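Local coordinates for protein terminase small subunit (Thermus phage G20c, PDB 6EJQ) that probably recognises the packaging site on viral DNA and regulates the ATPase of the large terminase subunit, working as a nine-membered ring, at residues Ala82-Met87 and Ala117-Ile122. Residues are numbered along the deposited sequence; the frame is centred on the assembly and turned at random.
Sequences AIYQNM and AMADRI
M118 reaches from one helix into the surface of the other and meets Y84, I83 and M87 with different parts of its chain. Its CG lies at the edge of the Y84 ring, near the ring plane, and 3.9 Å from Y84 CB; these two side chains run past each other in opposite directions. Bends at chi2 and chi3 fold the thioether back, which brings M118 CE to 4.0 Å from I83 CG2, with the two side chains crossing at about a right angle. M87 SD lies beside I83 on the same side of M118, 4.2 Å from M118 CB. One turn further along, I122 CD1 touches Y84 CB at 3.9 Å. The Y84 ring itself, set with CG trans to the backbone N (chi1 177°), points more across helix 112-139 than along it, and its CE1 sits 4.0 Å from A119 CB. The methyl of A119 and I122 CD1 both approach the ring obliquely.

All of this is apolar and buried; the phenol end of Y84 finds its partner in a neighbouring subunit, hydrogen-bonding to D79 there, while F76 of that same subunit packs edge-to-face on the ring. P112 of another neighbouring subunit packs on I83, M87 and M118. Within the chain, L80 adds to the core by touching M118 and I122, and I115 by touching Y84 and M87.

The local axes approach to 10.0 Å and run antiparallel at 161°, pairing helices 59-95 and 112-139. This is an antiparallel helical hairpin of the C-terminal domain, whose flanks are packed by sister subunits in the nonameric ring of the small terminase.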
ATOM      1  N   ALA B  82     -21.990  17.865   2.344  1.00 35.44           N
ATOM      2  CA  ALA B  82     -22.245  18.736   3.499  1.00 37.29           C
ATOM      3  C   ALA B  82     -21.047  18.769   4.455  1.00 37.48           C
ATOM      4  O   ALA B  82     -20.666  19.835   4.933  1.00 37.74           O
ATOM      5  CB  ALA B  82     -23.499  18.297   4.250  1.00 37.08           C
ATOM      6  N   ILE B  83     -20.460  17.604   4.722  1.00 36.56           N
ATOM      7  CA  ILE B  83     -19.254  17.529   5.533  1.00 37.10           C
ATOM      8  C   ILE B  83     -18.096  18.290   4.860  1.00 38.82           C
ATOM      9  O   ILE B  83     -17.383  19.035   5.534  1.00 39.04           O
ATOM     10  CB  ILE B  83     -18.867  16.076   5.859  1.00 37.44           C
ATOM     11  CG1 ILE B  83     -19.925  15.457   6.789  1.00 37.29           C
ATOM     12  CG2 ILE B  83     -17.486  16.009   6.514  1.00 37.43           C
ATOM     13  CD1 ILE B  83     -19.916  13.949   6.832  1.00 37.90           C
ATOM     14  N   TYR B  84     -17.929  18.122   3.545  1.00 38.26           N
ATOM     15  CA  TYR B  84     -16.922  18.871   2.789  1.00 37.80           C
ATOM     16  C   TYR B  84     -17.077  20.383   3.019  1.00 40.68           C
ATOM     17  O   TYR B  84     -16.088  21.070   3.282  1.00 39.66           O
ATOM     18  CB  TYR B  84     -16.998  18.531   1.291  1.00 36.63           C
ATOM     19  CG  TYR B  84     -16.043  19.317   0.415  1.00 35.72           C
ATOM     20  CD1 TYR B  84     -14.709  18.938   0.272  1.00 35.49           C
ATOM     21  CD2 TYR B  84     -16.476  20.440  -0.273  1.00 35.34           C
ATOM     22  CE1 TYR B  84     -13.842  19.659  -0.534  1.00 36.43           C
ATOM     23  CE2 TYR B  84     -15.617  21.170  -1.074  1.00 36.08           C
ATOM     24  CZ  TYR B  84     -14.303  20.784  -1.201  1.00 36.55           C
ATOM     25  OH  TYR B  84     -13.475  21.525  -2.015  1.00 36.77           O
ATOM     26  N   GLN B  85     -18.305  20.898   2.935  1.00 40.82           N
ATOM     27  CA  GLN B  85     -18.530  22.335   3.138  1.00 41.72           C
ATOM     28  C   GLN B  85     -18.147  22.800   4.546  1.00 40.66           C
ATOM     29  O   GLN B  85     -17.572  23.872   4.695  1.00 41.93           O
ATOM     30  CB  GLN B  85     -19.974  22.749   2.813  1.00 42.70           C
ATOM     31  CG  GLN B  85     -20.289  22.788   1.326  1.00 45.69           C
ATOM     32  CD  GLN B  85     -19.492  23.838   0.551  1.00 46.35           C
ATOM     33  OE1 GLN B  85     -19.439  25.000   0.940  1.00 48.30           O
ATOM     34  NE2 GLN B  85     -18.879  23.425  -0.554  1.00 44.71           N
ATOM     35  N   ASN B  86     -18.461  22.008   5.569  0.50 40.53           N
ATOM     36  CA  ASN B  86     -18.039  22.343   6.932  0.50 40.17           C
ATOM     37  C   ASN B  86     -16.521  22.390   7.051  0.50 40.65           C
ATOM     38  O   ASN B  86     -15.979  23.267   7.715  0.50 43.26           O
ATOM     39  CB  ASN B  86     -18.571  21.350   7.958  0.50 38.75           C
ATOM     40  CG  ASN B  86     -18.257  21.778   9.377  0.50 38.48           C
ATOM     41  OD1 ASN B  86     -17.745  20.997  10.184  0.50 39.06           O
ATOM     42  ND2 ASN B  86     -18.542  23.034   9.683  0.50 36.66           N
ATOM     43  N   MET B  87     -15.844  21.453   6.396  1.00 40.65           N
ATOM     44  CA  MET B  87     -14.390  21.392   6.440  1.00 40.12           C
ATOM     45  C   MET B  87     -13.758  22.635   5.838  1.00 40.07           C
ATOM     46  O   MET B  87     -12.861  23.209   6.436  1.00 39.99           O
ATOM     47  CB  MET B  87     -13.883  20.138   5.728  1.00 38.88           C
ATOM     48  CG  MET B  87     -14.215  18.857   6.464  1.00 38.28           C
ATOM     49  SD  MET B  87     -14.011  17.409   5.416  1.00 38.55           S
ATOM     50  CE  MET B  87     -12.235  17.215   5.500  1.00 40.29           C
ATOM     51  N   ALA B 117      -8.834  14.877   0.257  1.00 33.32           N
ATOM     52  CA  ALA B 117      -9.248  13.483   0.370  1.00 34.60           C
ATOM     53  C   ALA B 117     -10.764  13.334   0.289  1.00 34.21           C
ATOM     54  O   ALA B 117     -11.264  12.405  -0.339  1.00 37.20           O
ATOM     55  CB  ALA B 117      -8.719  12.857   1.664  1.00 32.21           C
ATOM     56  N   MET B 118     -11.483  14.254   0.914  1.00 34.78           N
ATOM     57  CA  MET B 118     -12.939  14.227   0.897  1.00 34.88           C
ATOM     58  C   MET B 118     -13.487  14.537  -0.494  1.00 35.26           C
ATOM     59  O   MET B 118     -14.463  13.914  -0.920  1.00 35.74           O
ATOM     60  CB  MET B 118     -13.522  15.192   1.934  1.00 34.28           C
ATOM     61  CG  MET B 118     -15.046  15.181   2.018  1.00 34.84           C
ATOM     62  SD  MET B 118     -15.699  13.567   2.482  1.00 35.57           S
ATOM     63  CE  MET B 118     -15.333  13.536   4.229  1.00 35.41           C
ATOM     64  N   ALA B 119     -12.880  15.494  -1.197  1.00 34.51           N
ATOM     65  CA  ALA B 119     -13.300  15.808  -2.570  1.00 34.57           C
ATOM     66  C   ALA B 119     -13.153  14.588  -3.458  1.00 34.66           C
ATOM     67  O   ALA B 119     -14.015  14.303  -4.280  1.00 34.98           O
ATOM     68  CB  ALA B 119     -12.506  16.970  -3.146  1.00 33.84           C
ATOM     69  N   ASP B 120     -12.061  13.866  -3.269  1.00 36.78           N
ATOM     70  CA  ASP B 120     -11.804  12.641  -4.015  1.00 39.19           C
ATOM     71  C   ASP B 120     -12.813  11.506  -3.746  1.00 38.02           C
ATOM     72  O   ASP B 120     -13.203  10.798  -4.680  1.00 36.01           O
ATOM     73  CB  ASP B 120     -10.392  12.151  -3.729  1.00 41.38           C
ATOM     74  CG  ASP B 120      -9.955  11.093  -4.697  1.00 42.90           C
ATOM     75  OD1 ASP B 120      -9.993  11.338  -5.923  1.00 45.48           O
ATOM     76  OD2 ASP B 120      -9.589  10.011  -4.223  1.00 47.62           O
ATOM     77  N   ARG B 121     -13.222  11.343  -2.486  1.00 37.00           N
ATOM     78  CA  ARG B 121     -14.303  10.415  -2.120  1.00 38.88           C
ATOM     79  C   ARG B 121     -15.624  10.758  -2.840  1.00 38.36           C
ATOM     80  O   ARG B 121     -16.347   9.871  -3.303  1.00 36.79           O
ATOM     81  CB  ARG B 121     -14.552  10.448  -0.619  1.00 41.64           C
ATOM     82  CG  ARG B 121     -13.416   9.923   0.246  1.00 45.52           C
ATOM     83  CD  ARG B 121     -13.332   8.415   0.186  1.00 49.81           C
ATOM     84  NE  ARG B 121     -12.690   7.856   1.368  1.00 54.95           N
ATOM     85  CZ  ARG B 121     -12.555   6.552   1.611  1.00 56.93           C
ATOM     86  NH1 ARG B 121     -13.013   5.634   0.755  1.00 59.07           N
ATOM     87  NH2 ARG B 121     -11.946   6.158   2.723  1.00 59.30           N
ATOM     88  N   ILE B 122     -15.925  12.047  -2.932  1.00 35.25           N
ATOM     89  CA  ILE B 122     -17.140  12.506  -3.587  1.00 34.64           C
ATOM     90  C   ILE B 122     -17.022  12.302  -5.095  1.00 34.49           C
ATOM     91  O   ILE B 122     -17.967  11.834  -5.728  1.00 34.98           O
ATOM     92  CB  ILE B 122     -17.450  13.978  -3.229  1.00 34.59           C
ATOM     93  CG1 ILE B 122     -17.734  14.116  -1.731  1.00 34.50           C
ATOM     94  CG2 ILE B 122     -18.634  14.506  -4.018  1.00 34.82           C
ATOM     95  CD1 ILE B 122     -17.498  15.514  -1.202  1.00 35.20           C
TER